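Local coordinates for protein GTPase HflX (Sulfolobus solfataricus P2, PDB 2QTF) that binds and hydrolyses GTP, with magnesium as cofactor, and associates with the 50S ribosomal subunit, where it may act in protein synthesis or ribosome biogenesis, at residues Ser29-Pro34 with Tyr45-Gln50; Asn73-Leu78 with Lys113-Ile118; Ala103-Glu108 with Asn154-Glu159; Phe269-Leu274 with Leu313-Lys318. All blocks are in the same frame, centred on the assembly; numbering follows the deposited sequence.

Contact 1 (Ser29-Pro34 with Tyr45-Gln50); sequences SIYKLP and YDKLQQ. With ACT (acetate ion), chain I.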
# COMPACT_ATOMS: atom_id res chain seq x y z
N SER A 29 -13.90 -12.60 6.65
CA SER A 29 -13.65 -13.38 7.84
C SER A 29 -12.18 -13.47 8.09
O SER A 29 -11.39 -13.25 7.16
CB SER A 29 -14.25 -14.77 7.65
OG SER A 29 -13.69 -15.34 6.53
N ILE A 30 -11.80 -13.79 9.33
CA ILE A 30 -10.44 -13.70 9.76
C ILE A 30 -10.17 -14.87 10.69
O ILE A 30 -10.94 -15.14 11.64
CB ILE A 30 -10.15 -12.40 10.55
CG1 ILE A 30 -10.57 -11.17 9.76
CG2 ILE A 30 -8.69 -12.29 10.95
CD1 ILE A 30 -10.49 -9.81 10.53
N TYR A 31 -9.04 -15.53 10.49
CA TYR A 31 -8.72 -16.68 11.33
C TYR A 31 -7.30 -16.52 11.68
O TYR A 31 -6.57 -15.93 10.87
CB TYR A 31 -8.89 -17.94 10.51
CG TYR A 31 -10.27 -18.14 9.96
CD1 TYR A 31 -11.28 -18.74 10.73
CD2 TYR A 31 -10.57 -17.79 8.64
CE1 TYR A 31 -12.59 -18.93 10.19
CE2 TYR A 31 -11.82 -17.98 8.10
CZ TYR A 31 -12.84 -18.56 8.91
OH TYR A 31 -14.08 -18.81 8.36
N LYS A 32 -6.87 -17.04 12.86
CA LYS A 32 -5.45 -17.10 13.14
C LYS A 32 -4.72 -18.05 12.16
O LYS A 32 -5.36 -18.84 11.53
CB LYS A 32 -5.24 -17.58 14.63
CG LYS A 32 -5.69 -16.51 15.60
CD LYS A 32 -5.41 -16.90 17.05
CE LYS A 32 -6.03 -15.90 18.00
NZ LYS A 32 -4.92 -15.46 18.95
N LEU A 33 -3.38 -18.01 12.05
CA LEU A 33 -2.69 -19.05 11.30
C LEU A 33 -2.87 -20.40 11.98
O LEU A 33 -3.07 -20.48 13.22
CB LEU A 33 -1.19 -18.76 11.12
CG LEU A 33 -0.78 -17.42 10.44
CD1 LEU A 33 0.73 -17.24 10.56
CD2 LEU A 33 -1.25 -17.48 8.98
N PRO A 34 -2.85 -21.48 11.19
CA PRO A 34 -3.08 -22.74 11.89
C PRO A 34 -1.93 -23.05 12.84
O PRO A 34 -0.79 -22.81 12.48
CB PRO A 34 -3.13 -23.78 10.75
CG PRO A 34 -2.45 -23.12 9.59
CD PRO A 34 -2.73 -21.64 9.75
N TYR A 45 -8.39 -28.78 6.09
CA TYR A 45 -9.11 -29.19 4.92
C TYR A 45 -10.57 -28.81 4.98
O TYR A 45 -11.16 -28.38 4.00
CB TYR A 45 -8.93 -30.69 4.83
CG TYR A 45 -9.56 -31.33 3.60
CD1 TYR A 45 -8.94 -31.23 2.35
CD2 TYR A 45 -10.75 -32.13 3.71
CE1 TYR A 45 -9.45 -31.85 1.27
CE2 TYR A 45 -11.30 -32.74 2.57
CZ TYR A 45 -10.63 -32.67 1.37
OH TYR A 45 -11.04 -33.24 0.15
N ASP A 46 -11.20 -28.92 6.14
CA ASP A 46 -12.60 -28.57 6.22
C ASP A 46 -12.82 -27.03 6.02
O ASP A 46 -13.77 -26.64 5.35
CB ASP A 46 -13.23 -28.96 7.56
CG ASP A 46 -12.45 -28.48 8.79
OD1 ASP A 46 -11.50 -27.67 8.78
OD2 ASP A 46 -12.83 -28.93 9.89
N LYS A 47 -11.96 -26.20 6.59
CA LYS A 47 -12.06 -24.77 6.29
C LYS A 47 -11.90 -24.48 4.77
O LYS A 47 -12.58 -23.64 4.15
CB LYS A 47 -11.04 -24.00 7.19
CG LYS A 47 -11.22 -22.54 7.10
CD LYS A 47 -12.64 -22.04 7.36
CE LYS A 47 -13.06 -22.09 8.83
NZ LYS A 47 -14.43 -21.32 9.08
N LEU A 48 -10.96 -25.17 4.17
CA LEU A 48 -10.76 -25.01 2.71
C LEU A 48 -12.04 -25.37 1.93
O LEU A 48 -12.39 -24.73 0.93
CB LEU A 48 -9.59 -25.89 2.28
CG LEU A 48 -9.09 -25.74 0.81
CD1 LEU A 48 -8.86 -24.14 0.63
CD2 LEU A 48 -7.74 -26.44 0.76
N GLN A 49 -12.74 -26.42 2.38
CA GLN A 49 -13.99 -26.85 1.71
C GLN A 49 -15.05 -25.82 1.93
O GLN A 49 -15.83 -25.52 1.01
CB GLN A 49 -14.56 -28.24 2.17
CG GLN A 49 -13.57 -29.38 1.96
CD GLN A 49 -13.01 -29.45 0.59
OE1 GLN A 49 -13.75 -29.41 -0.40
NE2 GLN A 49 -11.69 -29.52 0.47
N GLN A 50 -15.09 -25.22 3.08
CA GLN A 50 -16.09 -24.20 3.29
C GLN A 50 -15.87 -23.02 2.36
O GLN A 50 -16.80 -22.48 1.73
CB GLN A 50 -15.99 -23.61 4.73
CG GLN A 50 -16.75 -24.33 5.74
CD GLN A 50 -16.24 -24.06 7.13
OE1 GLN A 50 -15.95 -22.94 7.47
NE2 GLN A 50 -16.11 -25.14 7.94
C ACT I . -15.55 -24.56 11.13
O ACT I . -15.26 -24.96 12.17
OXT ACT I . -14.90 -25.03 9.95
CH3 ACT I . -16.59 -23.64 11.56

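Contact 2 (Asn73-Leu78 with Lys113-Ile118); sequences NIRREL and KYELPI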
# COMPACT_ATOMS: atom_id res chain seq x y z
N ASN A 73 -1.86 -27.40 -4.14
CA ASN A 73 -2.96 -28.11 -3.53
C ASN A 73 -4.14 -27.16 -3.26
O ASN A 73 -5.25 -27.49 -3.65
CB ASN A 73 -2.49 -28.72 -2.24
CG ASN A 73 -1.62 -29.95 -2.49
OD1 ASN A 73 -0.56 -30.13 -1.89
ND2 ASN A 73 -2.01 -30.71 -3.45
N ILE A 74 -3.87 -25.96 -2.69
CA ILE A 74 -4.95 -24.93 -2.51
C ILE A 74 -5.61 -24.51 -3.82
O ILE A 74 -6.84 -24.46 -3.88
CB ILE A 74 -4.44 -23.71 -1.75
CG1 ILE A 74 -3.83 -24.20 -0.41
CG2 ILE A 74 -5.48 -22.62 -1.68
CD1 ILE A 74 -3.18 -23.01 0.39
N ARG A 75 -4.81 -24.22 -4.88
CA ARG A 75 -5.40 -23.74 -6.15
C ARG A 75 -6.26 -24.80 -6.79
O ARG A 75 -7.27 -24.49 -7.41
CB ARG A 75 -4.31 -23.38 -7.17
CG ARG A 75 -3.52 -22.10 -6.74
CD ARG A 75 -2.37 -21.90 -7.80
NE ARG A 75 -1.67 -20.61 -7.58
CZ ARG A 75 -0.53 -20.29 -8.20
NH1 ARG A 75 0.02 -21.20 -9.02
NH2 ARG A 75 -0.01 -19.06 -8.04
N ARG A 76 -5.84 -26.07 -6.66
CA ARG A 76 -6.72 -27.19 -7.16
C ARG A 76 -8.06 -27.23 -6.46
O ARG A 76 -9.08 -27.15 -7.12
CB ARG A 76 -6.01 -28.56 -7.03
CG ARG A 76 -6.96 -29.73 -7.59
CD ARG A 76 -6.33 -31.12 -7.16
NE ARG A 76 -6.28 -31.27 -5.70
CZ ARG A 76 -5.17 -31.33 -4.98
NH1 ARG A 76 -3.96 -31.22 -5.53
NH2 ARG A 76 -5.29 -31.48 -3.71
N GLU A 77 -8.08 -27.20 -5.14
CA GLU A 77 -9.30 -27.30 -4.40
C GLU A 77 -10.22 -26.13 -4.69
O GLU A 77 -11.43 -26.30 -4.71
CB GLU A 77 -8.99 -27.23 -2.92
CG GLU A 77 -8.24 -28.40 -2.42
CD GLU A 77 -8.88 -29.74 -2.87
OE1 GLU A 77 -10.12 -29.96 -2.63
OE2 GLU A 77 -8.14 -30.51 -3.57
N LEU A 78 -9.63 -24.93 -4.91
CA LEU A 78 -10.42 -23.69 -4.95
C LEU A 78 -11.07 -23.59 -6.27
O LEU A 78 -11.97 -22.76 -6.42
CB LEU A 78 -9.56 -22.45 -4.67
CG LEU A 78 -9.27 -22.32 -3.17
CD1 LEU A 78 -8.51 -21.02 -2.87
CD2 LEU A 78 -10.51 -22.42 -2.32
N LYS A 113 8.66 -14.81 -11.58
CA LYS A 113 9.74 -15.48 -10.77
C LYS A 113 9.11 -16.25 -9.62
O LYS A 113 9.57 -17.36 -9.30
CB LYS A 113 10.71 -14.42 -10.21
CG LYS A 113 11.66 -13.96 -11.38
CD LYS A 113 12.74 -13.05 -10.82
CE LYS A 113 13.94 -13.02 -11.81
NZ LYS A 113 15.19 -12.46 -11.14
N TYR A 114 8.04 -15.72 -9.04
CA TYR A 114 7.38 -16.44 -7.93
C TYR A 114 6.67 -17.71 -8.36
O TYR A 114 6.51 -18.66 -7.56
CB TYR A 114 6.37 -15.50 -7.21
CG TYR A 114 6.15 -15.81 -5.74
CD1 TYR A 114 7.22 -15.80 -4.83
CD2 TYR A 114 4.90 -16.18 -5.28
CE1 TYR A 114 7.00 -16.11 -3.50
CE2 TYR A 114 4.67 -16.45 -3.99
CZ TYR A 114 5.78 -16.45 -3.10
OH TYR A 114 5.55 -16.65 -1.77
N GLU A 115 6.20 -17.74 -9.60
CA GLU A 115 5.53 -18.92 -10.10
C GLU A 115 6.53 -20.01 -10.46
O GLU A 115 6.15 -21.14 -10.51
CB GLU A 115 4.84 -18.64 -11.45
CG GLU A 115 3.41 -18.60 -11.65
CD GLU A 115 2.53 -19.32 -10.62
OE1 GLU A 115 2.12 -18.56 -9.77
OE2 GLU A 115 2.14 -20.50 -10.72
N LEU A 116 7.77 -19.69 -10.81
CA LEU A 116 8.70 -20.78 -11.24
C LEU A 116 8.85 -21.99 -10.27
O LEU A 116 8.81 -23.11 -10.74
CB LEU A 116 10.12 -20.22 -11.47
CG LEU A 116 10.43 -19.60 -12.84
CD1 LEU A 116 11.95 -19.22 -12.93
CD2 LEU A 116 10.06 -20.64 -13.97
N PRO A 117 9.07 -21.74 -8.96
CA PRO A 117 9.16 -22.86 -7.96
C PRO A 117 7.86 -23.63 -7.88
O PRO A 117 7.86 -24.85 -7.67
CB PRO A 117 9.45 -22.15 -6.65
CG PRO A 117 9.85 -20.73 -7.03
CD PRO A 117 9.23 -20.42 -8.31
N ILE A 118 6.72 -22.96 -8.15
CA ILE A 118 5.46 -23.70 -8.23
C ILE A 118 5.39 -24.64 -9.47
O ILE A 118 5.01 -25.84 -9.36
CB ILE A 118 4.21 -22.73 -8.23
CG1 ILE A 118 4.33 -21.80 -7.01
CG2 ILE A 118 2.96 -23.56 -8.21
CD1 ILE A 118 3.29 -20.68 -6.96

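Contact 3 (Ala103-Glu108 with Asn154-Glu159); sequences AKMQIE and NKLMKE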
# COMPACT_ATOMS: atom_id res chain seq x y z
N ALA A 103 7.14 0.05 -13.66
CA ALA A 103 6.66 -0.59 -12.44
C ALA A 103 5.82 -1.80 -12.88
O ALA A 103 5.95 -2.89 -12.31
CB ALA A 103 5.79 0.39 -11.65
N LYS A 104 4.99 -1.65 -13.90
CA LYS A 104 4.22 -2.80 -14.34
C LYS A 104 5.09 -4.01 -14.76
O LYS A 104 4.69 -5.18 -14.56
CB LYS A 104 3.31 -2.42 -15.51
CG LYS A 104 2.19 -1.42 -15.06
CD LYS A 104 1.31 -2.01 -13.96
CE LYS A 104 -0.19 -1.65 -14.18
NZ LYS A 104 -0.98 -2.48 -13.14
N MET A 105 6.20 -3.73 -15.46
CA MET A 105 7.16 -4.73 -15.81
C MET A 105 7.83 -5.35 -14.58
O MET A 105 8.07 -6.57 -14.57
CB MET A 105 8.21 -4.05 -16.74
CG MET A 105 7.63 -3.82 -18.22
SD MET A 105 8.93 -2.79 -19.05
CE MET A 105 9.97 -4.19 -19.31
N GLN A 106 8.20 -4.52 -13.58
CA GLN A 106 8.87 -5.14 -12.40
C GLN A 106 7.87 -6.04 -11.66
O GLN A 106 8.25 -7.04 -11.04
CB GLN A 106 9.30 -4.10 -11.37
CG GLN A 106 10.51 -3.28 -11.84
CD GLN A 106 11.86 -4.02 -11.70
OE1 GLN A 106 12.91 -3.45 -12.03
NE2 GLN A 106 11.85 -5.25 -11.30
N ILE A 107 6.60 -5.61 -11.63
CA ILE A 107 5.57 -6.43 -10.93
C ILE A 107 5.36 -7.75 -11.69
O ILE A 107 5.32 -8.81 -11.13
CB ILE A 107 4.19 -5.61 -10.83
CG1 ILE A 107 4.42 -4.43 -9.83
CG2 ILE A 107 2.98 -6.62 -10.36
CD1 ILE A 107 3.49 -3.22 -10.01
N GLU A 108 5.27 -7.69 -13.00
CA GLU A 108 5.02 -8.89 -13.73
C GLU A 108 6.27 -9.85 -13.60
O GLU A 108 6.12 -11.08 -13.50
CB GLU A 108 4.87 -8.60 -15.23
CG GLU A 108 4.57 -10.04 -15.86
CD GLU A 108 4.32 -10.05 -17.30
OE1 GLU A 108 3.92 -11.17 -17.76
OE2 GLU A 108 4.52 -8.96 -17.94
N ASN A 154 13.29 -13.58 -18.90
CA ASN A 154 14.50 -13.00 -19.59
C ASN A 154 14.27 -11.79 -20.52
O ASN A 154 15.02 -10.80 -20.44
CB ASN A 154 15.35 -14.11 -20.17
CG ASN A 154 15.98 -14.93 -19.09
OD1 ASN A 154 16.33 -14.40 -17.96
ND2 ASN A 154 16.16 -16.22 -19.37
N LYS A 155 13.19 -11.81 -21.27
CA LYS A 155 12.72 -10.64 -21.97
C LYS A 155 12.43 -9.40 -21.11
O LYS A 155 12.85 -8.26 -21.48
CB LYS A 155 11.47 -10.99 -22.86
CG LYS A 155 10.78 -9.71 -23.52
CD LYS A 155 9.41 -10.02 -24.24
CE LYS A 155 8.67 -8.75 -24.90
NZ LYS A 155 7.26 -9.24 -25.18
N LEU A 156 11.67 -9.55 -20.01
CA LEU A 156 11.42 -8.41 -19.11
C LEU A 156 12.76 -7.89 -18.52
O LEU A 156 12.98 -6.70 -18.42
CB LEU A 156 10.44 -8.85 -17.98
CG LEU A 156 9.03 -9.05 -18.50
CD1 LEU A 156 8.19 -9.75 -17.35
CD2 LEU A 156 8.58 -7.62 -18.71
N MET A 157 13.59 -8.77 -18.03
CA MET A 157 14.89 -8.32 -17.46
C MET A 157 15.71 -7.55 -18.48
O MET A 157 16.23 -6.46 -18.16
CB MET A 157 15.72 -9.45 -16.92
CG MET A 157 15.11 -9.96 -15.66
SD MET A 157 15.87 -11.37 -14.89
CE MET A 157 17.38 -10.66 -14.12
N LYS A 158 15.77 -8.08 -19.70
CA LYS A 158 16.35 -7.33 -20.83
C LYS A 158 15.79 -5.95 -21.02
O LYS A 158 16.53 -4.96 -20.96
CB LYS A 158 16.37 -8.18 -22.12
CG LYS A 158 17.30 -9.39 -21.87
CD LYS A 158 17.55 -10.34 -23.12
CE LYS A 158 18.75 -11.28 -22.86
NZ LYS A 158 19.01 -12.37 -23.93
N GLU A 159 14.47 -5.84 -21.22
CA GLU A 159 13.89 -4.53 -21.35
C GLU A 159 14.05 -3.65 -20.14
O GLU A 159 14.22 -2.43 -20.31
CB GLU A 159 12.44 -4.64 -21.71
CG GLU A 159 12.24 -5.81 -22.67
CD GLU A 159 10.83 -5.91 -23.18
OE1 GLU A 159 9.89 -5.61 -22.40
OE2 GLU A 159 10.68 -6.30 -24.37

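Contact 4 (Phe269-Leu274 with Leu313-Lys318); sequences FSENLL and LDLVEK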
# COMPACT_ATOMS: atom_id res chain seq x y z
N PHE A 269 0.72 7.28 17.59
CA PHE A 269 2.01 6.71 17.90
C PHE A 269 2.64 7.47 19.09
O PHE A 269 2.56 8.70 19.17
CB PHE A 269 2.97 6.82 16.70
CG PHE A 269 2.72 5.82 15.60
CD1 PHE A 269 1.79 4.82 15.72
CD2 PHE A 269 3.41 5.94 14.41
CE1 PHE A 269 1.58 3.88 14.68
CE2 PHE A 269 3.25 5.02 13.38
CZ PHE A 269 2.32 4.00 13.52
N SER A 270 3.36 6.72 19.94
CA SER A 270 4.17 7.31 21.04
C SER A 270 5.13 8.30 20.41
O SER A 270 5.36 8.21 19.20
CB SER A 270 4.91 6.18 21.80
OG SER A 270 5.95 5.61 20.97
N GLU A 271 5.67 9.26 21.17
CA GLU A 271 6.68 10.20 20.66
C GLU A 271 7.87 9.55 20.01
O GLU A 271 8.27 9.99 18.96
CB GLU A 271 7.09 11.34 21.66
CG GLU A 271 5.87 12.42 21.77
CD GLU A 271 6.05 13.61 22.77
OE1 GLU A 271 6.78 14.60 22.44
OE2 GLU A 271 5.39 13.57 23.87
N ASN A 272 8.39 8.46 20.57
CA ASN A 272 9.59 7.84 19.97
C ASN A 272 9.26 7.15 18.61
O ASN A 272 10.03 7.25 17.67
CB ASN A 272 10.34 6.92 20.99
CG ASN A 272 10.96 7.76 22.25
OD1 ASN A 272 10.77 7.39 23.42
ND2 ASN A 272 11.61 8.90 21.97
N LEU A 273 8.12 6.48 18.53
CA LEU A 273 7.66 5.85 17.30
C LEU A 273 7.30 6.94 16.24
O LEU A 273 7.51 6.76 15.05
CB LEU A 273 6.48 4.91 17.56
CG LEU A 273 5.96 4.03 16.41
CD1 LEU A 273 7.05 3.23 15.65
CD2 LEU A 273 4.88 3.10 16.85
N LEU A 274 6.75 8.05 16.68
CA LEU A 274 6.40 9.13 15.76
C LEU A 274 7.70 9.61 15.17
O LEU A 274 7.86 9.87 13.95
CB LEU A 274 5.71 10.23 16.60
CG LEU A 274 4.71 11.21 16.10
CD1 LEU A 274 3.80 10.63 14.97
CD2 LEU A 274 3.94 11.80 17.31
N LEU A 313 2.04 17.74 17.67
CA LEU A 313 2.06 18.60 16.47
C LEU A 313 3.34 19.39 16.46
O LEU A 313 3.98 19.58 15.45
CB LEU A 313 0.80 19.51 16.47
CG LEU A 313 0.60 20.38 15.25
CD1 LEU A 313 0.23 19.50 14.05
CD2 LEU A 313 -0.59 21.39 15.55
N ASP A 314 3.75 19.93 17.61
CA ASP A 314 4.94 20.73 17.56
C ASP A 314 6.23 19.88 17.29
O ASP A 314 7.08 20.29 16.52
CB ASP A 314 5.10 21.50 18.87
CG ASP A 314 6.28 22.47 18.80
OD1 ASP A 314 7.16 22.37 19.70
OD2 ASP A 314 6.34 23.27 17.81
N LEU A 315 6.35 18.74 17.94
CA LEU A 315 7.37 17.71 17.59
C LEU A 315 7.44 17.38 16.09
O LEU A 315 8.47 17.49 15.43
CB LEU A 315 7.04 16.42 18.34
CG LEU A 315 7.94 15.21 18.04
CD1 LEU A 315 9.39 15.56 18.19
CD2 LEU A 315 7.57 14.04 18.98
N VAL A 316 6.29 17.00 15.53
CA VAL A 316 6.21 16.70 14.07
C VAL A 316 6.62 17.85 13.21
O VAL A 316 7.36 17.70 12.21
CB VAL A 316 4.78 16.12 13.72
CG1 VAL A 316 4.57 15.96 12.22
CG2 VAL A 316 4.53 14.81 14.49
N GLU A 317 6.14 19.04 13.54
CA GLU A 317 6.49 20.15 12.71
C GLU A 317 7.98 20.46 12.80
O GLU A 317 8.61 20.66 11.78
CB GLU A 317 5.69 21.42 13.13
CG GLU A 317 6.09 22.51 12.19
CD GLU A 317 5.31 23.80 12.38
OE1 GLU A 317 4.07 23.75 12.17
OE2 GLU A 317 5.94 24.85 12.71
N LYS A 318 8.54 20.52 14.02
CA LYS A 318 10.02 20.78 14.14
C LYS A 318 10.83 19.71 13.43
O LYS A 318 11.74 20.01 12.63
CB LYS A 318 10.38 20.83 15.63
CG LYS A 318 9.81 22.15 16.31
CD LYS A 318 9.89 22.15 17.91
CE LYS A 318 10.20 23.59 18.40
NZ LYS A 318 11.16 23.48 19.59

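Contact 1 (Ser29-Pro34 with Tyr45-Gln50)
Tyr31 and Lys47 reach for each other from opposite directions and meet at their polar ends. Tyr31 closes strand 25-31, an outermost strand of the parallel sheet in the N-terminal domain. Lys47 stands on helix 45-52, which follows in the chain after a loop. The ammonium NZ of Lys47 donates a hydrogen bond of 2.6 Å to Tyr31 OH. It approaches the ring obliquely, and Lys47 NZ lies 3.2 Å from Tyr31 CZ. The last methylene of the lysine also touches the ring, with Lys47 CE 3.5 Å from Tyr31 CE1. Lys47 starts with CG anti to the backbone N (chi1 -171°), then bends at chi2 and chi3. These bends bring Lys47 NZ to a second hydrogen bond, 2.7 Å to Gln50 OE1 on the same helix, in the carbonyl plane. The NE2 of Gln50 lies very close to an acetate ion, probably from the crystallisation liquor, but so close that the detail is doubtful. On the strand side, the Tyr31 ring stacks with Phe7 of strand 2-7. Replacing Lys47 by a leucine would probably leave Tyr31 OH and Gln50 OE1 without their shared donor. The contact lies at the surface, away from the annotated sites. One ammonium group thus bridges a phenol oxygen and an amide oxygen. Its charge may make the Tyr31 hydroxyl somewhat more acidic, and the link from strand to helix is mainly polar.

Contact 2 (Asn73-Leu78 with Lys113-Ile118)
Arg75 and Glu115 form a two-pronged, end-on salt bridge between two helices. Helix 68-78 belongs to the N-terminal domain with the parallel sheet, and helix 101-121 to the middle region, so the pair ties the two together. Both terminal nitrogens of Arg75 are used on one carboxylate. Arg75 NH1 donates to Glu115 OE2 at 2.8 Å, with an N-H...O angle of 166°. Arg75 NH2 donates to Glu115 OE1, also at 2.8 Å and nearly as straight. Each oxygen accepts through its syn lone pair, and both lie close to the guanidinium plane. The two flat groups are 20° apart, nearly coplanar. Arg75 is extended from CG to NE and spans the gap between the helices. Glu115 instead bends at chi2 (-22°) to turn its carboxylate to the arginine. A methionine in place of Arg75 would probably leave the Glu115 carboxylate without its two donors and remove the charged link between the helices. Other polar groups nearby have their own partners. Tyr114 OH is hydrogen-bonded to Asp85, and Glu77 makes salt bridges to Arg76 and to Lys52 of helix 45-52. Buried Ile118 supplies the apolar part of the contact and also packs on Phe71 and Ile72 of helix 68-78. Ile118 CD1 lies 3.8 Å from Arg75 NH2, oblique to the guanidinium.

Contact 3 (Ala103-Glu108 with Asn154-Glu159)
Met105 and Leu156 make the apolar centre of this helix pair. The methyl CE of Met105 lies 3.7 Å from Leu156 CD2, and Met105 CG is 3.9 Å from the same methyl. The two side chains cross obliquely. Met105 CE also rests against Glu159, 3.5 Å from its CB, with the two side chains at about a right angle. The methionine bends at its last torsion (chi3 78°), which turns CE to the facing helix. The other methyl of Leu156, CD1, touches the Glu108 chain from across, 3.9 Å from Glu108 CG. Glu108 is extended, and its carboxylate goes on past the leucine to a salt bridge with Arg152 on the facing helix. A bound cadmium ion is about 3 Å from the Glu108 side chain. No hydrogen bond joins the two segments themselves. Their axes come within 9.9 Å, at 147° between directions, so the two segments run roughly antiparallel. This is a helical hairpin of the HflX middle region. Leu160 and Ile163 extend the apolar seam past Met105, and Leu112 does so beside Leu156. On another side of helix 101-121, Ala103 and Ile107 pack on Thr251 of helix 245-253, so the hairpin also touches the G domain.

Contact 4 (Phe269-Leu274 with Leu313-Lys318)
Two helices of the P-loop GTPase fold, the G domain of HflX, pack side by side here. Helix 271-288 follows strand 260-266, and helix 309-323 follows strand 295-300. Leu274 and Val316 form the buried part. Leu274 CG lies 3.9 Å from Val316 CG2, with the two side chains crossing at about a right angle. Val316 also packs against Val297 and Val330, on two neighbouring strands of the mixed sheet, and against Leu278. The pair therefore sits between helices and sheet. Nearer the surface, Leu315 reaches over to Glu271 with one methyl. Leu315 CD2 is 3.6 Å from Glu271 CG, so the methyl packs on the glutamate chain, and it is just as near Glu271 OE1. Leu315 gets there with CG anti to the backbone N (chi1 177°). No hydrogen bond crosses between the segments. Ser270 is at the N-cap position of helix 271-288. The Leu274 side chain is about 9 Å from those of Ser190 and Asn300, both inferred to bind GTP, so the contact lies near the probable nucleotide site without being part of it. Phe269, just before the cap, is held through its carbonyl oxygen by Lys312. At the cap itself, Leu273 N donates a weak bond of 3.4 Å to Ser270 OG.

Overall arrangement
Contacts 1, 2 and 3 follow one another, contact 2 touching both others, while contact 4 stands apart in the G domain, its centre about 40 Å or more from theirs. Contact 1 is a surface contact; the other three are partly buried. Contacts 1 and 2 touch where Leu48 packs on Glu77 and Leu78. Contacts 2 and 3 both use helix 101-121 and meet where Lys113 approaches Met157. Chemistry shifts with place. Contact 1 is a single charged hydrogen bond, and contact 2 is a paired salt bridge between the N-terminal and middle regions. Contacts 3 and 4 rely on apolar side chains, with glutamate stems at their edges.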